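Local coordinates for protein HTH-type transcriptional repressor PhnF (PDB 3F8M) that binds DNA and represses the phnDCE operon, which serves phosphate uptake, when phosphate is available in the cell, at residues 158-163 and 172-177; 166-171 and 222-227; 207-212 and 233-238; 65-70 and 74-79. All blocks are in the same frame, centred on the assembly; numbering follows the deposited sequence.

Interaction 1. Residues 158-163 and 172-177; sequences RETFDH and RSRGIA
OG1 of Thr-160 is held from two directions. Across the contact NH2 of Arg-174 donates to it at 2.8 Å, and the N-H...O angle of 170° makes this bond nearly straight. The oxygen lies at the edge of the guanidinium, only 5° out of its plane, so it meets an N-H rather than the flat face. The second partner of OG1 is the carboxylate of Glu-170, whose OE2 also takes the NE of Arg-174 in a salt bridge; hydroxyl, carboxylate and guanidinium thus close a small polar ring. A chi1 of 76° turns OG1, rather than CG2, to the guanidinium; CG2 of Thr-160 stays 3.5 Å from NH2 of Arg-174. Arg-174 runs extended from CG to NE and approaches Thr-160 from the opposite direction. NH1 of Arg-174 hydrogen-bonds to the carbonyl oxygen of Pro-155. The contact lies at the protein surface and buries just 80 Å². It joins helix 157-160 to the turn leaving helix 167-173, a polar tie between consecutive short helices of the UTRA domain.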
loop_
_atom_site.group_PDB
_atom_site.type_symbol
_atom_site.label_atom_id
_atom_site.label_comp_id
_atom_site.label_asym_id
_atom_site.label_seq_id
_atom_site.Cartn_x
_atom_site.Cartn_y
_atom_site.Cartn_z
ATOM N N ARG A 158 -5.498 -26.171 -15.652
ATOM C CA ARG A 158 -4.475 -27.041 -15.034
ATOM C C ARG A 158 -3.559 -27.779 -16.012
ATOM O O ARG A 158 -2.399 -28.065 -15.680
ATOM C CB ARG A 158 -5.101 -28.002 -14.055
ATOM C CG ARG A 158 -5.437 -27.284 -12.786
ATOM C CD ARG A 158 -6.137 -28.159 -11.829
ATOM N NE ARG A 158 -7.572 -28.016 -12.025
ATOM C CZ ARG A 158 -8.499 -28.441 -11.174
ATOM N NH1 ARG A 158 -8.156 -29.051 -10.037
ATOM N NH2 ARG A 158 -9.778 -28.254 -11.477
ATOM N N GLU A 159 -4.069 -28.052 -17.214
ATOM C CA GLU A 159 -3.316 -28.709 -18.294
ATOM C C GLU A 159 -2.399 -27.745 -19.033
ATOM O O GLU A 159 -1.240 -28.039 -19.274
ATOM C CB GLU A 159 -4.269 -29.298 -19.350
ATOM C CG GLU A 159 -5.095 -30.493 -18.929
ATOM C CD GLU A 159 -5.896 -31.074 -20.089
ATOM O OE1 GLU A 159 -7.148 -30.941 -20.059
ATOM O OE2 GLU A 159 -5.278 -31.632 -21.033
ATOM N N THR A 160 -2.930 -26.592 -19.440
ATOM C CA THR A 160 -2.168 -25.664 -20.235
ATOM C C THR A 160 -1.215 -24.787 -19.403
ATOM O O THR A 160 -0.255 -24.223 -19.960
ATOM C CB THR A 160 -3.058 -24.738 -21.050
ATOM O OG1 THR A 160 -3.618 -23.714 -20.202
ATOM C CG2 THR A 160 -4.167 -25.528 -21.788
ATOM N N PHE A 161 -1.483 -24.675 -18.091
ATOM C CA PHE A 161 -0.758 -23.697 -17.241
ATOM C C PHE A 161 0.532 -24.182 -16.566
ATOM O O PHE A 161 0.509 -25.105 -15.764
ATOM C CB PHE A 161 -1.677 -23.111 -16.157
ATOM C CG PHE A 161 -1.065 -21.961 -15.422
ATOM C CD1 PHE A 161 -0.362 -20.972 -16.130
ATOM C CD2 PHE A 161 -1.186 -21.863 -14.017
ATOM C CE1 PHE A 161 0.216 -19.892 -15.453
ATOM C CE2 PHE A 161 -0.606 -20.768 -13.333
ATOM C CZ PHE A 161 0.103 -19.797 -14.069
ATOM N N ASP A 162 1.630 -23.480 -16.811
ATOM C CA ASP A 162 2.858 -23.739 -16.016
ATOM C C ASP A 162 2.683 -22.978 -14.687
ATOM O O ASP A 162 2.731 -21.740 -14.641
ATOM C CB ASP A 162 4.085 -23.281 -16.786
ATOM C CG ASP A 162 5.361 -23.244 -15.927
ATOM O OD1 ASP A 162 5.344 -23.692 -14.773
ATOM O OD2 ASP A 162 6.392 -22.767 -16.450
ATOM N N HIS A 163 2.423 -23.728 -13.625
ATOM C CA HIS A 163 2.102 -23.131 -12.315
ATOM C C HIS A 163 3.234 -22.279 -11.680
ATOM O O HIS A 163 2.998 -21.526 -10.751
ATOM C CB HIS A 163 1.542 -24.192 -11.359
ATOM C CG HIS A 163 2.496 -25.303 -11.015
ATOM N ND1 HIS A 163 3.643 -25.102 -10.275
ATOM C CD2 HIS A 163 2.432 -26.635 -11.247
ATOM C CE1 HIS A 163 4.261 -26.260 -10.093
ATOM N NE2 HIS A 163 3.548 -27.205 -10.676
ATOM N N ARG A 172 -3.932 -13.809 -20.752
ATOM C CA ARG A 172 -3.814 -13.017 -21.979
ATOM C C ARG A 172 -3.733 -13.907 -23.238
ATOM O O ARG A 172 -4.400 -13.603 -24.249
ATOM C CB ARG A 172 -2.608 -12.092 -21.918
ATOM C CG ARG A 172 -2.829 -10.936 -20.984
ATOM C CD ARG A 172 -1.604 -10.025 -20.960
ATOM N NE ARG A 172 -1.850 -8.950 -20.001
ATOM C CZ ARG A 172 -1.210 -8.774 -18.847
ATOM N NH1 ARG A 172 -0.241 -9.585 -18.475
ATOM N NH2 ARG A 172 -1.565 -7.752 -18.063
ATOM N N SER A 173 -2.986 -15.011 -23.128
ATOM C CA SER A 173 -2.782 -15.989 -24.233
ATOM C C SER A 173 -4.092 -16.667 -24.626
ATOM O O SER A 173 -4.204 -17.182 -25.731
ATOM C CB SER A 173 -1.686 -17.028 -23.885
ATOM O OG SER A 173 -2.155 -18.068 -23.043
ATOM N N ARG A 174 -5.094 -16.601 -23.744
ATOM C CA ARG A 174 -6.433 -17.129 -24.044
ATOM C C ARG A 174 -7.399 -16.060 -24.645
ATOM O O ARG A 174 -8.594 -16.305 -24.792
ATOM C CB ARG A 174 -7.022 -17.842 -22.820
ATOM C CG ARG A 174 -6.206 -19.112 -22.386
ATOM C CD ARG A 174 -6.473 -19.539 -20.910
ATOM N NE ARG A 174 -6.042 -20.910 -20.645
ATOM C CZ ARG A 174 -6.866 -21.962 -20.580
ATOM N NH1 ARG A 174 -8.166 -21.804 -20.744
ATOM N NH2 ARG A 174 -6.384 -23.169 -20.336
ATOM N N GLY A 175 -6.852 -14.893 -24.981
ATOM C CA GLY A 175 -7.603 -13.798 -25.627
ATOM C C GLY A 175 -8.352 -12.901 -24.658
ATOM O O GLY A 175 -9.316 -12.222 -25.030
ATOM N N ILE A 176 -7.926 -12.907 -23.399
ATOM C CA ILE A 176 -8.617 -12.158 -22.337
ATOM C C ILE A 176 -7.677 -11.062 -21.895
ATOM O O ILE A 176 -6.568 -11.334 -21.414
ATOM C CB ILE A 176 -9.007 -13.091 -21.155
ATOM C CG1 ILE A 176 -9.943 -14.201 -21.650
ATOM C CG2 ILE A 176 -9.606 -12.294 -19.967
ATOM C CD1 ILE A 176 -10.134 -15.373 -20.663
ATOM N N ALA A 177 -8.100 -9.822 -22.062
ATOM C CA ALA A 177 -7.201 -8.694 -21.802
ATOM C C ALA A 177 -7.505 -8.117 -20.427
ATOM O O ALA A 177 -8.679 -8.009 -20.057
ATOM C CB ALA A 177 -7.378 -7.613 -22.844
#

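Interaction 2. Residues 166-171 and 222-227; sequences SLYAEI and EQRRSL
Tyr-168 reaches from helix 167-173 to strand 220-229, ending between Glu-222 and Arg-224. Its CB leads off with CG anti to the carbonyl carbon (chi1 -79°), and the ring, which stacks with Phe-178, brings its far end much nearer to the strand than its root. CE1 of Tyr-168 passes 3.5 Å from OE1 of Glu-222, and CE2 is 3.9 Å from NH1 of Arg-224. At the tip, OH donates to OE2 of Glu-222 over a very short 2.5 Å, with ring and carboxylate planes 69° apart. NH1 of Arg-224 stands 2.9 Å from the same OH, but the angle is poor for a hydrogen bond: the oxygen sits over a face of the guanidinium, displaced toward its rim, and ring and guanidinium planes are only 6° apart. Neighbours complete the polar group, for Arg-211 NH1 bonds to Tyr-168 OH and Ser-213 OG to Glu-222 OE2. Tyrosine and glutamate are both buried, so the negative carboxylate is probably balanced by the two arginines, whose positive field would polarise the phenol and favour its short bond to OE2.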
loop_
_atom_site.group_PDB
_atom_site.type_symbol
_atom_site.label_atom_id
_atom_site.label_comp_id
_atom_site.label_asym_id
_atom_site.label_seq_id
_atom_site.Cartn_x
_atom_site.Cartn_y
_atom_site.Cartn_z
ATOM N N SER A 166 3.642 -16.773 -15.025
ATOM C CA SER A 166 2.642 -15.719 -14.788
ATOM C C SER A 166 1.247 -16.204 -15.224
ATOM O O SER A 166 1.036 -16.568 -16.384
ATOM C CB SER A 166 3.028 -14.436 -15.541
ATOM O OG SER A 166 1.899 -13.611 -15.709
ATOM N N LEU A 167 0.286 -16.193 -14.291
ATOM C CA LEU A 167 -1.101 -16.501 -14.650
ATOM C C LEU A 167 -1.658 -15.408 -15.585
ATOM O O LEU A 167 -2.478 -15.695 -16.497
ATOM C CB LEU A 167 -1.974 -16.594 -13.381
ATOM C CG LEU A 167 -3.440 -16.968 -13.565
ATOM C CD1 LEU A 167 -3.627 -18.343 -14.282
ATOM C CD2 LEU A 167 -4.145 -16.956 -12.213
ATOM N N TYR A 168 -1.213 -14.160 -15.403
ATOM C CA TYR A 168 -1.747 -13.101 -16.264
ATOM C C TYR A 168 -1.361 -13.338 -17.734
ATOM O O TYR A 168 -2.165 -13.117 -18.657
ATOM C CB TYR A 168 -1.236 -11.740 -15.787
ATOM C CG TYR A 168 -1.973 -11.182 -14.575
ATOM C CD1 TYR A 168 -2.686 -12.011 -13.707
ATOM C CD2 TYR A 168 -1.913 -9.819 -14.272
ATOM C CE1 TYR A 168 -3.358 -11.499 -12.604
ATOM C CE2 TYR A 168 -2.555 -9.306 -13.146
ATOM C CZ TYR A 168 -3.288 -10.146 -12.332
ATOM O OH TYR A 168 -3.951 -9.613 -11.247
ATOM N N ALA A 169 -0.154 -13.835 -17.953
ATOM C CA ALA A 169 0.297 -14.135 -19.334
ATOM C C ALA A 169 -0.536 -15.275 -19.923
ATOM O O ALA A 169 -0.945 -15.236 -21.092
ATOM C CB ALA A 169 1.802 -14.479 -19.353
ATOM N N GLU A 170 -0.831 -16.267 -19.091
ATOM C CA GLU A 170 -1.671 -17.376 -19.532
ATOM C C GLU A 170 -3.073 -16.918 -19.873
ATOM O O GLU A 170 -3.659 -17.366 -20.862
ATOM C CB GLU A 170 -1.706 -18.494 -18.478
ATOM C CG GLU A 170 -2.778 -19.581 -18.767
ATOM C CD GLU A 170 -2.381 -20.498 -19.919
ATOM O OE1 GLU A 170 -1.178 -20.547 -20.219
ATOM O OE2 GLU A 170 -3.256 -21.184 -20.486
ATOM N N ILE A 171 -3.629 -16.055 -19.039
ATOM C CA ILE A 171 -4.955 -15.521 -19.309
ATOM C C ILE A 171 -4.952 -14.653 -20.583
ATOM O O ILE A 171 -5.855 -14.779 -21.436
ATOM C CB ILE A 171 -5.583 -14.839 -18.049
ATOM C CG1 ILE A 171 -5.928 -15.895 -17.005
ATOM C CG2 ILE A 171 -6.851 -13.971 -18.447
ATOM C CD1 ILE A 171 -6.355 -15.394 -15.585
ATOM N N GLU A 222 -10.889 -12.631 -12.292
ATOM C CA GLU A 222 -10.325 -13.246 -11.070
ATOM C C GLU A 222 -10.685 -12.378 -9.879
ATOM O O GLU A 222 -11.010 -11.181 -10.027
ATOM C CB GLU A 222 -8.776 -13.303 -11.120
ATOM C CG GLU A 222 -8.184 -11.874 -11.230
ATOM C CD GLU A 222 -6.694 -11.736 -11.030
ATOM O OE1 GLU A 222 -6.002 -12.711 -10.630
ATOM O OE2 GLU A 222 -6.238 -10.594 -11.242
ATOM N N GLN A 223 -10.672 -12.997 -8.712
ATOM C CA GLN A 223 -10.551 -12.242 -7.462
ATOM C C GLN A 223 -9.287 -12.789 -6.829
ATOM O O GLN A 223 -9.171 -14.015 -6.612
ATOM C CB GLN A 223 -11.778 -12.489 -6.556
ATOM C CG GLN A 223 -11.833 -11.504 -5.352
ATOM C CD GLN A 223 -10.827 -11.805 -4.252
ATOM O OE1 GLN A 223 -10.618 -12.967 -3.884
ATOM N NE2 GLN A 223 -10.214 -10.742 -3.688
ATOM N N ARG A 224 -8.343 -11.904 -6.479
ATOM C CA ARG A 224 -7.049 -12.373 -6.004
ATOM C C ARG A 224 -6.770 -11.703 -4.642
ATOM O O ARG A 224 -6.882 -10.449 -4.509
ATOM C CB ARG A 224 -5.964 -12.041 -7.068
ATOM C CG ARG A 224 -4.470 -12.549 -6.729
ATOM C CD ARG A 224 -3.473 -12.082 -7.810
ATOM N NE ARG A 224 -3.181 -10.658 -7.629
ATOM C CZ ARG A 224 -2.375 -9.903 -8.384
ATOM N NH1 ARG A 224 -1.741 -10.377 -9.457
ATOM N NH2 ARG A 224 -2.213 -8.632 -8.064
ATOM N N ARG A 225 -6.391 -12.532 -3.669
ATOM C CA ARG A 225 -5.910 -12.085 -2.359
ATOM C C ARG A 225 -4.402 -12.344 -2.312
ATOM O O ARG A 225 -3.947 -13.474 -2.562
ATOM C CB ARG A 225 -6.620 -12.893 -1.279
ATOM C CG ARG A 225 -6.248 -12.515 0.175
ATOM C CD ARG A 225 -6.780 -13.597 1.096
ATOM N NE ARG A 225 -6.614 -13.295 2.509
ATOM C CZ ARG A 225 -5.616 -13.698 3.298
ATOM N NH1 ARG A 225 -4.591 -14.411 2.844
ATOM N NH2 ARG A 225 -5.649 -13.337 4.589
ATOM N N SER A 226 -3.607 -11.320 -1.950
ATOM C CA SER A 226 -2.164 -11.521 -1.851
ATOM C C SER A 226 -1.736 -11.041 -0.461
ATOM O O SER A 226 -2.067 -9.918 -0.090
ATOM C CB SER A 226 -1.473 -10.724 -2.935
ATOM O OG SER A 226 -2.082 -10.943 -4.207
ATOM N N LEU A 227 -1.083 -11.900 0.322
ATOM C CA LEU A 227 -0.611 -11.533 1.639
ATOM C C LEU A 227 0.919 -11.513 1.542
ATOM O O LEU A 227 1.531 -12.566 1.320
ATOM C CB LEU A 227 -1.100 -12.531 2.683
ATOM C CG LEU A 227 -0.722 -12.246 4.141
ATOM C CD1 LEU A 227 -1.719 -11.241 4.759
ATOM C CD2 LEU A 227 -0.615 -13.527 4.999
#

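Interaction 3. Residues 207-212 and 233-238; sequences FLLNRV and MTFTAV
Phe-207 and Phe-235 form the dense end of this contact, a T-shaped pair with ring centroids 5.1 Å apart and planes at 82°. The edge of Phe-235 carrying CD2 and CE2 points into the face of Phe-207, with CD2 above the ring centre. CD2 of Leu-209 lies over one face of Phe-235, toward its rim, while CD1 of Leu-209 comes to 3.8 Å from CE2 of Phe-235. The sulfur of Met-233 lies over the opposite face, so the ring of Phe-235 is held on both faces as well as at its edge. Met-233 adds its carbonyl oxygen, which meets CE2 of Phe-207 at 3.4 Å in the plane of that ring. Both phenylalanines place CG anti to the carbonyl carbon (chi1 -85° for Phe-207), and their side chains slide past each other in opposite directions. No hydrogen bond crosses between the strands, whose axes stay 10.1 Å apart at closest approach and cross at 46°: this is packing of side chains between two sheets. Strand 206-214 belongs to the six-stranded antiparallel sheet of the UTRA domain, whereas strand 233-240 runs parallel to 80-83 and pairs antiparallel with a strand of the second subunit. Toward the C-terminal ends the contact thins as the strands diverge. The side chain of Arg-211 turns to Asp-183, in a salt bridge, and to Tyr-168 OH, while Val-238 is solvent-exposed.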
loop_
_atom_site.group_PDB
_atom_site.type_symbol
_atom_site.label_atom_id
_atom_site.label_comp_id
_atom_site.label_asym_id
_atom_site.label_seq_id
_atom_site.Cartn_x
_atom_site.Cartn_y
_atom_site.Cartn_z
ATOM N N PHE A 207 1.262 -6.867 4.197
ATOM C CA PHE A 207 0.368 -6.176 3.313
ATOM C C PHE A 207 -0.701 -7.233 2.929
ATOM O O PHE A 207 -0.353 -8.390 2.722
ATOM C CB PHE A 207 1.049 -5.853 2.014
ATOM C CG PHE A 207 1.849 -4.567 2.003
ATOM C CD1 PHE A 207 1.204 -3.323 2.003
ATOM C CD2 PHE A 207 3.231 -4.624 1.862
ATOM C CE1 PHE A 207 1.945 -2.132 1.933
ATOM C CE2 PHE A 207 3.988 -3.423 1.793
ATOM C CZ PHE A 207 3.328 -2.206 1.829
ATOM N N LEU A 208 -1.952 -6.795 2.837
ATOM C CA LEU A 208 -3.068 -7.647 2.379
ATOM C C LEU A 208 -3.759 -6.898 1.260
ATOM O O LEU A 208 -4.389 -5.847 1.483
ATOM C CB LEU A 208 -4.019 -7.976 3.565
ATOM C CG LEU A 208 -5.284 -8.706 3.056
ATOM C CD1 LEU A 208 -4.886 -10.030 2.454
ATOM C CD2 LEU A 208 -6.386 -8.854 4.115
ATOM N N LEU A 209 -3.551 -7.361 0.032
ATOM C CA LEU A 209 -4.196 -6.781 -1.130
ATOM C C LEU A 209 -5.319 -7.665 -1.599
ATOM O O LEU A 209 -5.162 -8.870 -1.644
ATOM C CB LEU A 209 -3.226 -6.638 -2.300
ATOM C CG LEU A 209 -2.438 -5.350 -2.162
ATOM C CD1 LEU A 209 -1.384 -5.590 -1.119
ATOM C CD2 LEU A 209 -1.849 -4.945 -3.472
ATOM N N ASN A 210 -6.420 -7.043 -1.976
ATOM C CA ASN A 210 -7.534 -7.751 -2.603
ATOM C C ASN A 210 -7.815 -7.125 -3.922
ATOM O O ASN A 210 -8.002 -5.908 -3.995
ATOM C CB ASN A 210 -8.772 -7.686 -1.699
ATOM C CG ASN A 210 -8.713 -8.714 -0.636
ATOM O OD1 ASN A 210 -8.736 -9.920 -0.937
ATOM N ND2 ASN A 210 -8.513 -8.276 0.608
ATOM N N ARG A 211 -7.814 -7.937 -4.986
ATOM C CA ARG A 211 -8.001 -7.435 -6.343
ATOM C C ARG A 211 -9.133 -8.133 -7.057
ATOM O O ARG A 211 -9.307 -9.329 -6.894
ATOM C CB ARG A 211 -6.741 -7.664 -7.156
ATOM C CG ARG A 211 -6.965 -7.577 -8.673
ATOM C CD ARG A 211 -5.656 -7.510 -9.427
ATOM N NE ARG A 211 -4.846 -6.349 -9.053
ATOM C CZ ARG A 211 -3.744 -5.993 -9.706
ATOM N NH1 ARG A 211 -3.328 -6.704 -10.753
ATOM N NH2 ARG A 211 -3.059 -4.929 -9.331
ATOM N N VAL A 212 -9.903 -7.385 -7.837
ATOM C CA VAL A 212 -10.774 -7.969 -8.842
ATOM C C VAL A 212 -10.278 -7.373 -10.154
ATOM O O VAL A 212 -10.047 -6.150 -10.242
ATOM C CB VAL A 212 -12.269 -7.641 -8.654
ATOM C CG1 VAL A 212 -13.109 -8.425 -9.658
ATOM C CG2 VAL A 212 -12.719 -7.958 -7.203
ATOM N N MET A 233 8.563 -6.436 0.719
ATOM C CA MET A 233 7.831 -5.890 -0.390
ATOM C C MET A 233 7.558 -4.412 -0.232
ATOM O O MET A 233 7.204 -3.962 0.871
ATOM C CB MET A 233 6.522 -6.688 -0.548
ATOM C CG MET A 233 5.535 -6.116 -1.556
ATOM S SD MET A 233 6.121 -6.319 -3.260
ATOM C CE MET A 233 6.808 -7.984 -3.166
ATOM N N THR A 234 7.716 -3.673 -1.320
ATOM C CA THR A 234 7.285 -2.279 -1.422
ATOM C C THR A 234 6.393 -2.149 -2.620
ATOM O O THR A 234 6.712 -2.692 -3.666
ATOM C CB THR A 234 8.489 -1.332 -1.620
ATOM O OG1 THR A 234 9.338 -1.439 -0.487
ATOM C CG2 THR A 234 8.043 0.071 -1.761
ATOM N N PHE A 235 5.288 -1.418 -2.496
ATOM C CA PHE A 235 4.485 -1.080 -3.657
ATOM C C PHE A 235 4.699 0.347 -4.090
ATOM O O PHE A 235 4.853 1.223 -3.254
ATOM C CB PHE A 235 3.013 -1.329 -3.369
ATOM C CG PHE A 235 2.680 -2.776 -3.251
ATOM C CD1 PHE A 235 2.610 -3.572 -4.394
ATOM C CD2 PHE A 235 2.486 -3.348 -2.023
ATOM C CE1 PHE A 235 2.329 -4.905 -4.295
ATOM C CE2 PHE A 235 2.218 -4.693 -1.917
ATOM C CZ PHE A 235 2.131 -5.468 -3.055
ATOM N N THR A 236 4.727 0.561 -5.398
ATOM C CA THR A 236 4.876 1.878 -5.990
ATOM C C THR A 236 3.693 2.129 -6.914
ATOM O O THR A 236 3.155 1.203 -7.534
ATOM C CB THR A 236 6.163 2.028 -6.822
ATOM O OG1 THR A 236 6.024 1.291 -8.039
ATOM C CG2 THR A 236 7.406 1.531 -6.057
ATOM N N ALA A 237 3.280 3.383 -6.996
ATOM C CA ALA A 237 2.110 3.730 -7.775
ATOM C C ALA A 237 2.344 5.098 -8.347
ATOM O O ALA A 237 2.600 6.067 -7.612
ATOM C CB ALA A 237 0.850 3.670 -6.916
ATOM N N VAL A 238 2.320 5.166 -9.669
ATOM C CA VAL A 238 2.462 6.427 -10.362
ATOM C C VAL A 238 1.094 6.786 -10.903
ATOM O O VAL A 238 0.500 5.972 -11.619
ATOM C CB VAL A 238 3.491 6.329 -11.497
ATOM C CG1 VAL A 238 3.708 7.679 -12.150
ATOM C CG2 VAL A 238 4.792 5.805 -10.967
#

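Interaction 4. Residues 65-70 and 74-79; sequences RVERRG and VVARPK
Glu-67 and Val-74 exchange two backbone hydrogen bonds: Val-74 N to Glu-67 O at 2.7 Å, and Glu-67 N to Val-74 O at 2.8 Å. A third, from Ala-76 N to Arg-65 O at 3.1 Å, has a straight N-H...O angle of 170° although the donor stands above the carbonyl plane. One water donates both to OE2 of Glu-67 and to O of Val-75, bridging side chain and backbone. This register, with Val-66 and Val-75 as the non-hydrogen-bonded pair, defines the antiparallel hairpin of strands 66-69 and 72-75, the wing of the GntR-type winged helix-turn-helix. Val-74 fills the face it shares with Glu-67. Its CG2 touches CG of Glu-67 at 3.6 Å, while CG1 lies over one face of the Arg-69 guanidinium, 3.6 Å from NH1; a bend at chi3 (-89°) folds that arginine back over the valine. CB of Ala-76 sits 3.9 Å from OE1 of Glu-67. Beyond the strands, CG of Arg-65 approaches CG of Pro-78, and NH1 of Arg-65 forms a salt bridge with Asp-24.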
loop_
_atom_site.group_PDB
_atom_site.type_symbol
_atom_site.label_atom_id
_atom_site.label_comp_id
_atom_site.label_asym_id
_atom_site.label_seq_id
_atom_site.Cartn_x
_atom_site.Cartn_y
_atom_site.Cartn_z
ATOM N N ARG A 65 19.275 -1.389 -0.721
ATOM C CA ARG A 65 20.390 -2.284 -0.929
ATOM C C ARG A 65 21.348 -2.344 0.253
ATOM O O ARG A 65 22.155 -3.278 0.357
ATOM C CB ARG A 65 21.133 -1.901 -2.205
ATOM C CG ARG A 65 20.298 -2.096 -3.468
ATOM C CD ARG A 65 21.078 -1.719 -4.703
ATOM N NE ARG A 65 22.037 -2.760 -5.055
ATOM C CZ ARG A 65 23.083 -2.587 -5.871
ATOM N NH1 ARG A 65 23.309 -1.396 -6.435
ATOM N NH2 ARG A 65 23.907 -3.610 -6.129
ATOM N N VAL A 66 21.255 -1.346 1.136
ATOM C CA VAL A 66 22.029 -1.295 2.361
ATOM C C VAL A 66 21.134 -0.768 3.451
ATOM O O VAL A 66 20.028 -0.253 3.179
ATOM C CB VAL A 66 23.316 -0.393 2.235
ATOM C CG1 VAL A 66 24.190 -0.877 1.108
ATOM C CG2 VAL A 66 22.952 1.120 2.106
ATOM N N GLU A 67 21.572 -0.896 4.695
ATOM C CA GLU A 67 20.811 -0.345 5.790
ATOM C C GLU A 67 21.779 0.036 6.902
ATOM O O GLU A 67 22.910 -0.426 6.886
ATOM C CB GLU A 67 19.804 -1.372 6.302
ATOM C CG GLU A 67 20.386 -2.481 7.153
ATOM C CD GLU A 67 19.392 -3.620 7.295
ATOM O OE1 GLU A 67 18.211 -3.450 6.904
ATOM O OE2 GLU A 67 19.793 -4.680 7.773
ATOM N N ARG A 68 21.340 0.874 7.845
ATOM C CA ARG A 68 22.177 1.231 8.990
ATOM C C ARG A 68 22.086 0.194 10.105
ATOM O O ARG A 68 21.034 -0.401 10.330
ATOM C CB ARG A 68 21.811 2.610 9.535
ATOM C CG ARG A 68 21.834 3.720 8.479
ATOM C CD ARG A 68 23.208 4.369 8.291
ATOM N NE ARG A 68 23.063 5.646 7.575
ATOM C CZ ARG A 68 23.458 5.888 6.322
ATOM N NH1 ARG A 68 24.064 4.957 5.594
ATOM N NH2 ARG A 68 23.261 7.088 5.790
ATOM N N ARG A 69 23.221 -0.030 10.775
ATOM C CA ARG A 69 23.311 -0.852 11.976
ATOM C C ARG A 69 24.255 -0.090 12.888
ATOM O O ARG A 69 25.485 -0.120 12.710
ATOM C CB ARG A 69 23.866 -2.250 11.658
ATOM C CG ARG A 69 23.916 -3.222 12.831
ATOM C CD ARG A 69 24.934 -4.332 12.565
ATOM N NE ARG A 69 24.382 -5.491 11.866
ATOM C CZ ARG A 69 25.091 -6.369 11.148
ATOM N NH1 ARG A 69 26.414 -6.238 10.968
ATOM N NH2 ARG A 69 24.458 -7.371 10.559
ATOM N N GLY A 70 23.668 0.613 13.852
ATOM C CA GLY A 70 24.411 1.522 14.732
ATOM C C GLY A 70 25.133 2.534 13.876
ATOM O O GLY A 70 24.518 3.187 13.019
ATOM N N VAL A 74 25.371 -1.570 6.503
ATOM C CA VAL A 74 25.503 -2.984 6.135
ATOM C C VAL A 74 24.688 -3.369 4.905
ATOM O O VAL A 74 23.733 -2.656 4.539
ATOM C CB VAL A 74 25.187 -3.953 7.301
ATOM C CG1 VAL A 74 26.049 -3.639 8.535
ATOM C CG2 VAL A 74 23.682 -3.958 7.649
ATOM N N VAL A 75 25.072 -4.484 4.282
ATOM C CA VAL A 75 24.388 -4.993 3.103
ATOM C C VAL A 75 22.985 -5.455 3.579
ATOM O O VAL A 75 22.851 -6.057 4.657
ATOM C CB VAL A 75 25.212 -6.133 2.460
ATOM C CG1 VAL A 75 24.468 -6.794 1.290
ATOM C CG2 VAL A 75 26.549 -5.573 1.948
ATOM N N ALA A 76 21.940 -5.136 2.798
ATOM C CA ALA A 76 20.571 -5.560 3.164
ATOM C C ALA A 76 20.035 -6.450 2.057
ATOM O O ALA A 76 20.642 -6.522 0.998
ATOM C CB ALA A 76 19.649 -4.335 3.349
ATOM N N ARG A 77 18.952 -7.192 2.312
ATOM C CA ARG A 77 18.218 -7.840 1.217
ATOM C C ARG A 77 17.166 -6.835 0.753
ATOM O O ARG A 77 16.323 -6.409 1.547
ATOM C CB ARG A 77 17.542 -9.151 1.654
ATOM C CG ARG A 77 16.963 -9.935 0.462
ATOM C CD ARG A 77 16.213 -11.181 0.897
ATOM N NE ARG A 77 17.110 -12.293 1.165
ATOM C CZ ARG A 77 17.400 -12.707 2.389
ATOM N NH1 ARG A 77 16.835 -12.113 3.417
ATOM N NH2 ARG A 77 18.234 -13.717 2.585
ATOM N N PRO A 78 17.233 -6.425 -0.514
ATOM C CA PRO A 78 16.340 -5.387 -0.939
ATOM C C PRO A 78 14.898 -5.926 -1.046
ATOM O O PRO A 78 14.698 -7.081 -1.454
ATOM C CB PRO A 78 16.869 -4.996 -2.325
ATOM C CG PRO A 78 18.047 -5.791 -2.577
ATOM C CD PRO A 78 18.138 -6.881 -1.593
ATOM N N LYS A 79 13.950 -5.104 -0.633
ATOM C CA LYS A 79 12.523 -5.369 -0.902
ATOM C C LYS A 79 12.282 -5.335 -2.394
ATOM O O LYS A 79 12.835 -4.472 -3.100
ATOM C CB LYS A 79 11.665 -4.291 -0.239
ATOM C CG LYS A 79 11.758 -4.283 1.270
ATOM C CD LYS A 79 10.976 -3.115 1.793
ATOM C CE LYS A 79 10.861 -3.147 3.298
ATOM N NZ LYS A 79 10.091 -1.931 3.719
HETATM O O HOH W 1 21.176 -6.647 6.483
#

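Along the chain, interaction 4 closes first, within the winged helix-turn-helix region. The segments of interactions 1 and 2 then alternate, as do those of 2 and 3, while 1 closes before 3 opens. Interactions 1 and 2, with centres 11 Å apart, share helix 167-173 and meet through Thr-160 and Glu-170. Interaction 2 joins interaction 3, 13 Å away between centres, through neighbouring strands 220-229 and 206-214 of the six-stranded sheet. Interactions 1 and 4 lie on opposite sides of the chain's centre, 38 Å apart between centres. Lys-79 of interaction 4 packs on Thr-234 of interaction 3, beside strand 233-240, which also pairs with the second subunit. This is consistent with the DNA-binding region and the UTRA domain being joined close to the dimer interface.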